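Local coordinates for BH0493 protein (Bacillus halodurans C-125, PDB 2QEE), which is a zinc-binding protein and a putative amidohydrolase whose substrate is not established, at residues Val54-Arg59 with Ser92-Gly97; Leu47-Tyr52 with Arg74-Leu79. All coordinates share one frame; numbering follows the deposited sequence.

Contact 1. Residues Val54-Arg59 with Ser92-Gly97; sequences VAEVMR and SEACRG
The hydroxyl of S92 sits in the middle of a short chain of bonds between two helices. S92 OG donates to E56 OE1 at 2.7 Å, meeting the syn lone pair of that oxygen, and accepts from C95 N at 3.2 Å, so the N-cap of helix 93-104 is tied to helix 51-58. The torsion that sets OG between the backbone N and the carbonyl carbon (chi1 77°) lets one atom do both jobs. E56 reaches across with an extended chain. E56 OE2 takes a hydrogen from a water at 2.7 Å, and that water accepts from A94 N at 2.9 Å, so the carboxylate meets the helix start at two points, directly at the N-cap S92 and through the water at A94 N. Beside these bonds the carboxylate only packs: A94 CB lies 3.6 Å from E56 OE2 and C95 SG 3.8 Å from E56 OE1. R316 of a neighbouring subunit forms a salt bridge with OE2. An alanine in place of E56 would probably leave S92 OG without its acceptor and the neighbour's R316 without its counter-charge. Buried at a helix N-terminus and paired with an arginine, this carboxylate is likely to be stabilised in its ionised form.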
ATOM      1  N   VAL C  54      16.971  15.039 -13.805  1.00 18.05           N
ATOM      2  CA  VAL C  54      16.336  15.655 -15.002  1.00 19.08           C
ATOM      3  C   VAL C  54      14.793  15.715 -14.889  1.00 19.51           C
ATOM      4  O   VAL C  54      14.184  16.804 -15.024  1.00 18.10           O
ATOM      5  CB  VAL C  54      16.777  14.921 -16.283  1.00 21.09           C
ATOM      6  CG1 VAL C  54      16.076  15.520 -17.516  1.00 23.54           C
ATOM      7  CG2 VAL C  54      18.299  15.023 -16.415  1.00 21.76           C
ATOM      8  N   ALA C  55      14.179  14.594 -14.500  1.00 18.21           N
ATOM      9  CA  ALA C  55      12.726  14.588 -14.269  1.00 18.18           C
ATOM     10  C   ALA C  55      12.374  15.675 -13.244  1.00 16.91           C
ATOM     11  O   ALA C  55      11.470  16.495 -13.453  1.00 16.51           O
ATOM     12  CB  ALA C  55      12.290  13.204 -13.769  1.00 16.42           C
ATOM     13  N   GLU C  56      13.102  15.727 -12.118  1.00 17.08           N
ATOM     14  CA  GLU C  56      12.729  16.663 -11.074  1.00 14.77           C
ATOM     15  C   GLU C  56      12.903  18.132 -11.498  1.00 14.85           C
ATOM     16  O   GLU C  56      12.035  18.935 -11.214  1.00 15.86           O
ATOM     17  CB  GLU C  56      13.498  16.354  -9.783  1.00 16.63           C
ATOM     18  CG  GLU C  56      13.006  14.997  -9.194  1.00 15.05           C
ATOM     19  CD  GLU C  56      13.739  14.619  -7.915  1.00 16.16           C
ATOM     20  OE1 GLU C  56      14.109  15.540  -7.137  1.00 16.96           O
ATOM     21  OE2 GLU C  56      13.916  13.385  -7.743  1.00 15.98           O
ATOM     22  N   VAL C  57      13.985  18.441 -12.223  1.00 15.81           N
ATOM     23  CA  VAL C  57      14.233  19.875 -12.562  1.00 15.92           C
ATOM     24  C   VAL C  57      13.151  20.322 -13.571  1.00 16.19           C
ATOM     25  O   VAL C  57      12.663  21.475 -13.539  1.00 17.69           O
ATOM     26  CB  VAL C  57      15.677  20.126 -13.107  1.00 17.80           C
ATOM     27  CG1 VAL C  57      15.899  19.575 -14.566  1.00 16.41           C
ATOM     28  CG2 VAL C  57      16.027  21.583 -12.976  1.00 16.39           C
ATOM     29  N   MET C  58      12.737  19.371 -14.405  1.00 17.51           N
ATOM     30  CA  MET C  58      11.723  19.730 -15.422  1.00 18.94           C
ATOM     31  C   MET C  58      10.351  20.079 -14.800  1.00 19.90           C
ATOM     32  O   MET C  58       9.549  20.763 -15.446  1.00 19.40           O
ATOM     33  CB  MET C  58      11.630  18.673 -16.539  1.00 18.14           C
ATOM     34  CG  MET C  58      12.874  18.511 -17.457  1.00 20.47           C
ATOM     35  SD  MET C  58      13.639  20.068 -18.119  1.00 32.80           S
ATOM     36  CE  MET C  58      12.204  20.663 -18.772  1.00 19.87           C
ATOM     37  N   ARG C  59      10.081  19.676 -13.543  1.00 19.96           N
ATOM     38  CA  ARG C  59       8.861  20.141 -12.857  1.00 19.42           C
ATOM     39  C   ARG C  59       8.925  21.580 -12.411  1.00 20.36           C
ATOM     40  O   ARG C  59       7.904  22.149 -12.147  1.00 20.95           O
ATOM     41  CB  ARG C  59       8.530  19.288 -11.617  1.00 20.31           C
ATOM     42  CG  ARG C  59       8.065  17.874 -12.005  1.00 18.70           C
ATOM     43  CD  ARG C  59       7.442  17.106 -10.812  1.00 18.12           C
ATOM     44  NE  ARG C  59       6.336  17.838 -10.184  1.00 14.30           N
ATOM     45  CZ  ARG C  59       5.139  18.021 -10.773  1.00 15.61           C
ATOM     46  NH1 ARG C  59       4.884  17.471 -11.952  1.00 13.13           N
ATOM     47  NH2 ARG C  59       4.202  18.711 -10.171  1.00 16.57           N
ATOM     48  N   SER C  92      14.158  16.038  -1.758  1.00 13.01           N
ATOM     49  CA  SER C  92      13.857  14.738  -2.417  1.00 12.94           C
ATOM     50  C   SER C  92      14.963  13.721  -2.172  1.00 12.85           C
ATOM     51  O   SER C  92      16.109  14.087  -1.853  1.00 13.85           O
ATOM     52  CB  SER C  92      13.621  14.876  -3.920  1.00 15.38           C
ATOM     53  OG  SER C  92      14.876  15.034  -4.573  1.00 14.87           O
ATOM     54  N   GLU C  93      14.615  12.433  -2.352  1.00 13.37           N
ATOM     55  CA  GLU C  93      15.613  11.396  -2.144  1.00 12.61           C
ATOM     56  C   GLU C  93      16.855  11.538  -3.056  1.00 13.64           C
ATOM     57  O   GLU C  93      18.002  11.376  -2.590  1.00 13.14           O
ATOM     58  CB  GLU C  93      14.974  10.020  -2.326  1.00 11.92           C
ATOM     59  CG  GLU C  93      15.885   8.821  -2.274  1.00 12.51           C
ATOM     60  CD  GLU C  93      16.699   8.633  -0.960  1.00 13.69           C
ATOM     61  OE1 GLU C  93      16.469   9.304   0.058  1.00 12.95           O
ATOM     62  OE2 GLU C  93      17.628   7.803  -1.038  1.00 16.11           O
ATOM     63  N   ALA C  94      16.613  11.790  -4.351  1.00 14.41           N
ATOM     64  CA  ALA C  94      17.699  11.927  -5.324  1.00 13.68           C
ATOM     65  C   ALA C  94      18.578  13.155  -5.035  1.00 12.03           C
ATOM     66  O   ALA C  94      19.815  13.086  -5.112  1.00 13.37           O
ATOM     67  CB  ALA C  94      17.110  11.961  -6.733  1.00 12.13           C
ATOM     68  N   CYS C  95      17.965  14.250  -4.575  1.00 12.51           N
ATOM     69  CA  CYS C  95      18.765  15.426  -4.235  1.00 14.42           C
ATOM     70  C   CYS C  95      19.530  15.179  -2.924  1.00 15.50           C
ATOM     71  O   CYS C  95      20.742  15.480  -2.835  1.00 14.64           O
ATOM     72  CB  CYS C  95      17.892  16.650  -4.099  1.00 16.11           C
ATOM     73  SG  CYS C  95      17.232  17.214  -5.703  1.00 17.55           S
ATOM     74  N   ARG C  96      18.853  14.636  -1.889  1.00 13.69           N
ATOM     75  CA  ARG C  96      19.552  14.234  -0.676  1.00 14.32           C
ATOM     76  C   ARG C  96      20.768  13.369  -1.022  1.00 12.20           C
ATOM     77  O   ARG C  96      21.895  13.551  -0.441  1.00 14.09           O
ATOM     78  CB  ARG C  96      18.615  13.436   0.213  1.00 14.57           C
ATOM     79  CG  ARG C  96      19.205  12.830   1.484  1.00 12.10           C
ATOM     80  CD  ARG C  96      18.266  11.615   1.856  1.00 12.63           C
ATOM     81  NE  ARG C  96      18.804  10.971   3.045  1.00 13.94           N
ATOM     82  CZ  ARG C  96      18.420   9.783   3.489  1.00 14.45           C
ATOM     83  NH1 ARG C  96      17.499   9.076   2.826  1.00 12.46           N
ATOM     84  NH2 ARG C  96      18.977   9.294   4.585  1.00 14.68           N
ATOM     85  N   GLY C  97      20.560  12.400  -1.898  1.00 12.67           N
ATOM     86  CA  GLY C  97      21.649  11.506  -2.289  1.00 14.36           C
ATOM     87  C   GLY C  97      22.898  12.241  -2.794  1.00 14.60           C
ATOM     88  O   GLY C  97      24.009  11.883  -2.408  1.00 13.37           O
TER
HETATM   89  O   HOH W   1      13.985  11.742  -5.589  1.00 13.01           O

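Contact 2. Residues Leu47-Tyr52 with Arg74-Leu79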
ATOM      1  N   LEU C  47      26.586  13.139 -11.390  1.00 18.54           N
ATOM      2  CA  LEU C  47      25.604  13.001 -10.279  1.00 16.03           C
ATOM      3  C   LEU C  47      24.403  13.911 -10.478  1.00 17.98           C
ATOM      4  O   LEU C  47      23.272  13.495 -10.387  1.00 18.73           O
ATOM      5  CB  LEU C  47      26.220  13.307  -8.914  1.00 15.93           C
ATOM      6  CG  LEU C  47      27.141  12.227  -8.350  1.00 17.43           C
ATOM      7  CD1 LEU C  47      27.842  12.726  -7.054  1.00 20.63           C
ATOM      8  CD2 LEU C  47      26.342  10.923  -8.072  1.00 20.64           C
ATOM      9  N   LEU C  48      24.673  15.187 -10.765  1.00 16.70           N
ATOM     10  CA  LEU C  48      23.616  16.163 -10.927  1.00 17.59           C
ATOM     11  C   LEU C  48      22.762  15.972 -12.182  1.00 17.86           C
ATOM     12  O   LEU C  48      21.603  16.362 -12.202  1.00 20.27           O
ATOM     13  CB  LEU C  48      24.252  17.556 -10.920  1.00 17.24           C
ATOM     14  CG  LEU C  48      24.589  18.055  -9.507  1.00 14.34           C
ATOM     15  CD1 LEU C  48      25.462  19.347  -9.618  1.00 15.87           C
ATOM     16  CD2 LEU C  48      23.355  18.349  -8.583  1.00 15.99           C
ATOM     17  N   THR C  49      23.325  15.365 -13.227  1.00 18.61           N
ATOM     18  CA  THR C  49      22.561  15.200 -14.478  1.00 19.57           C
ATOM     19  C   THR C  49      22.006  13.772 -14.658  1.00 20.12           C
ATOM     20  O   THR C  49      21.510  13.413 -15.734  1.00 22.90           O
ATOM     21  CB  THR C  49      23.420  15.650 -15.686  1.00 19.32           C
ATOM     22  OG1 THR C  49      24.622  14.876 -15.684  1.00 21.37           O
ATOM     23  CG2 THR C  49      23.774  17.106 -15.562  1.00 21.58           C
ATOM     24  N   TYR C  50      22.105  12.967 -13.601  1.00 18.96           N
ATOM     25  CA  TYR C  50      21.383  11.691 -13.412  1.00 19.20           C
ATOM     26  C   TYR C  50      19.936  11.933 -13.870  1.00 18.01           C
ATOM     27  O   TYR C  50      19.387  13.013 -13.587  1.00 17.90           O
ATOM     28  CB  TYR C  50      21.340  11.419 -11.891  1.00 19.92           C
ATOM     29  CG  TYR C  50      20.817  10.057 -11.419  1.00 25.95           C
ATOM     30  CD1 TYR C  50      20.932   8.911 -12.205  1.00 20.32           C
ATOM     31  CD2 TYR C  50      20.287   9.921 -10.123  1.00 17.63           C
ATOM     32  CE1 TYR C  50      20.532   7.633 -11.712  1.00 20.81           C
ATOM     33  CE2 TYR C  50      19.881   8.645  -9.618  1.00 20.22           C
ATOM     34  CZ  TYR C  50      20.022   7.516 -10.399  1.00 21.71           C
ATOM     35  OH  TYR C  50      19.602   6.286  -9.917  1.00 22.26           O
ATOM     36  N   HIS C  51      19.317  10.956 -14.544  1.00 18.82           N
ATOM     37  CA  HIS C  51      18.002  11.196 -15.136  1.00 18.86           C
ATOM     38  C   HIS C  51      16.922  11.418 -14.079  1.00 21.07           C
ATOM     39  O   HIS C  51      15.909  12.078 -14.352  1.00 20.40           O
ATOM     40  CB  HIS C  51      17.609  10.107 -16.135  1.00 19.35           C
ATOM     41  CG  HIS C  51      17.371   8.744 -15.543  1.00 26.55           C
ATOM     42  ND1 HIS C  51      16.159   8.364 -15.002  1.00 27.95           N
ATOM     43  CD2 HIS C  51      18.180   7.665 -15.435  1.00 25.73           C
ATOM     44  CE1 HIS C  51      16.225   7.100 -14.614  1.00 20.63           C
ATOM     45  NE2 HIS C  51      17.439   6.655 -14.865  1.00 29.65           N
ATOM     46  N   TYR C  52      17.110  10.858 -12.878  1.00 22.68           N
ATOM     47  CA  TYR C  52      16.135  11.141 -11.810  1.00 20.02           C
ATOM     48  C   TYR C  52      16.030  12.641 -11.581  1.00 18.03           C
ATOM     49  O   TYR C  52      14.951  13.160 -11.282  1.00 18.99           O
ATOM     50  CB  TYR C  52      16.518  10.484 -10.467  1.00 20.12           C
ATOM     51  CG  TYR C  52      16.440   8.983 -10.352  1.00 23.16           C
ATOM     52  CD1 TYR C  52      16.732   8.141 -11.413  1.00 25.30           C
ATOM     53  CD2 TYR C  52      16.173   8.373  -9.096  1.00 29.80           C
ATOM     54  CE1 TYR C  52      16.700   6.744 -11.257  1.00 18.63           C
ATOM     55  CE2 TYR C  52      16.138   6.945  -8.934  1.00 21.27           C
ATOM     56  CZ  TYR C  52      16.400   6.164 -10.016  1.00 32.50           C
ATOM     57  OH  TYR C  52      16.365   4.814  -9.872  1.00 22.06           O
ATOM     58  N   ARG C  74      28.069  20.636 -17.988  1.00 27.35           N
ATOM     59  CA  ARG C  74      28.273  21.606 -16.912  1.00 28.10           C
ATOM     60  C   ARG C  74      27.086  22.539 -16.751  1.00 24.27           C
ATOM     61  O   ARG C  74      26.660  22.815 -15.635  1.00 22.89           O
ATOM     62  CB  ARG C  74      29.559  22.426 -17.090  1.00 27.26           C
ATOM     63  CG  ARG C  74      29.966  23.272 -15.833  1.00 34.86           C
ATOM     64  CD  ARG C  74      31.246  24.156 -16.068  1.00 33.75           C
ATOM     65  NE  ARG C  74      32.516  23.785 -15.402  1.00 48.37           N
ATOM     66  CZ  ARG C  74      32.898  22.581 -14.943  1.00 50.25           C
ATOM     67  NH1 ARG C  74      32.121  21.499 -15.019  1.00 46.01           N
ATOM     68  NH2 ARG C  74      34.102  22.465 -14.390  1.00 46.92           N
ATOM     69  N   GLU C  75      26.555  23.038 -17.869  1.00 22.31           N
ATOM     70  CA  GLU C  75      25.412  23.961 -17.828  1.00 22.21           C
ATOM     71  C   GLU C  75      24.155  23.289 -17.267  1.00 20.71           C
ATOM     72  O   GLU C  75      23.436  23.923 -16.485  1.00 22.94           O
ATOM     73  CB  GLU C  75      25.086  24.532 -19.219  1.00 23.54           C
ATOM     74  CG  GLU C  75      26.141  25.536 -19.678  1.00 28.72           C
ATOM     75  CD  GLU C  75      26.148  25.795 -21.171  1.00 34.28           C
ATOM     76  OE1 GLU C  75      25.385  25.172 -21.929  1.00 27.11           O
ATOM     77  OE2 GLU C  75      26.954  26.651 -21.582  1.00 39.30           O
ATOM     78  N   GLN C  76      23.918  22.042 -17.670  1.00 21.58           N
ATOM     79  CA  GLN C  76      22.767  21.246 -17.145  1.00 20.65           C
ATOM     80  C   GLN C  76      22.936  21.120 -15.631  1.00 21.08           C
ATOM     81  O   GLN C  76      22.000  21.388 -14.876  1.00 20.63           O
ATOM     82  CB  GLN C  76      22.754  19.877 -17.794  1.00 21.14           C
ATOM     83  CG  GLN C  76      22.290  19.885 -19.269  1.00 23.41           C
ATOM     84  CD  GLN C  76      22.481  18.539 -19.926  1.00 22.97           C
ATOM     85  OE1 GLN C  76      23.139  17.660 -19.383  1.00 29.13           O
ATOM     86  NE2 GLN C  76      21.950  18.381 -21.130  1.00 27.82           N
ATOM     87  N   ALA C  77      24.141  20.748 -15.199  1.00 20.36           N
ATOM     88  CA  ALA C  77      24.409  20.578 -13.768  1.00 19.87           C
ATOM     89  C   ALA C  77      24.221  21.875 -12.985  1.00 20.11           C
ATOM     90  O   ALA C  77      23.654  21.884 -11.899  1.00 19.08           O
ATOM     91  CB  ALA C  77      25.797  19.981 -13.562  1.00 20.16           C
ATOM     92  N   ASP C  78      24.700  23.002 -13.526  1.00 18.87           N
ATOM     93  CA  ASP C  78      24.470  24.287 -12.945  1.00 19.23           C
ATOM     94  C   ASP C  78      22.958  24.600 -12.791  1.00 18.40           C
ATOM     95  O   ASP C  78      22.533  25.137 -11.769  1.00 17.63           O
ATOM     96  CB  ASP C  78      25.074  25.389 -13.858  1.00 21.67           C
ATOM     97  CG  ASP C  78      26.580  25.482 -13.790  1.00 31.68           C
ATOM     98  OD1 ASP C  78      27.212  24.967 -12.847  1.00 27.43           O
ATOM     99  OD2 ASP C  78      27.133  26.153 -14.686  1.00 28.01           O
ATOM    100  N   LEU C  79      22.175  24.356 -13.841  1.00 20.82           N
ATOM    101  CA  LEU C  79      20.743  24.619 -13.812  1.00 20.64           C
ATOM    102  C   LEU C  79      20.076  23.747 -12.693  1.00 19.08           C
ATOM    103  O   LEU C  79      19.246  24.246 -11.903  1.00 19.40           O
ATOM    104  CB  LEU C  79      20.107  24.253 -15.159  1.00 22.19           C
ATOM    105  CG  LEU C  79      18.587  24.527 -15.219  1.00 21.57           C
ATOM    106  CD1 LEU C  79      18.228  26.003 -15.097  1.00 24.58           C
ATOM    107  CD2 LEU C  79      17.939  23.891 -16.447  1.00 22.03           C
TER
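L48, at the end of helix 44-48, and T49, the first residue to leave helical geometry, pack against Q76 and A77 of helix 73-86, with no hydrogen bond between the two segments. A helix end and the turn leading into helix 51-58 thus rest on another helix, in a helical region away from the metal site and probably outside the barrel expected of an amidohydrolase. The backbones come closest at L48 and A77, whose CA atoms are 5.3 Å apart, an approach that the small alanine side chain permits. Here the packing is tight: L48 CB meets A77 CB at 3.9 Å, while the CD1 branch of the same leucine also touches the carbonyl O of A77. L114 of helix 114-122 and V98 of helix 93-104 also touch L48, so this half of the contact belongs to a buried cluster of several helices.

T49 presents its methyl, not its hydroxyl. With CG2 anti to the carbonyl carbon and OG1 between the backbone N and the carbonyl carbon (chi1 57°), the methyl faces helix 73-86, and OG1 is bonded instead to D45 O and K73 NZ. The side chains of T49 and Q76 cross at about a right angle, and Q76 NE2 gives a hydrogen to F68 O.

The solvent side is looser: the CB atoms of R74 and E75 point away from segment 47-52, and both residues are exposed, though R74 still reaches D45 of helix 44-48 in a salt bridge. On the packed side, T49 CG2 rests 3.7 Å from both A77 N and Q76 CB.

Helix 51-58 joins the two contacts: its first two residues end the segment 47-52, whose touching residues L48 and T49 lie just before it, and its later part carries contact 1. The centres of the two contacts are 10 Å apart, and they touch directly, V54 CG2 lying 3.7 Å from T49 O and A94 CB 4.1 Å from Y52 CB. Their segments alternate along the chain, and helices 73-86 and 93-104, consecutive in sequence, each pack against part of the region 47-59. Contact 1 is polar and borders another subunit; contact 2 is mainly apolar. The zinc ligand D357 has its side chain about 12 Å from that of A94, whereas contact 2 lies away from the metal site.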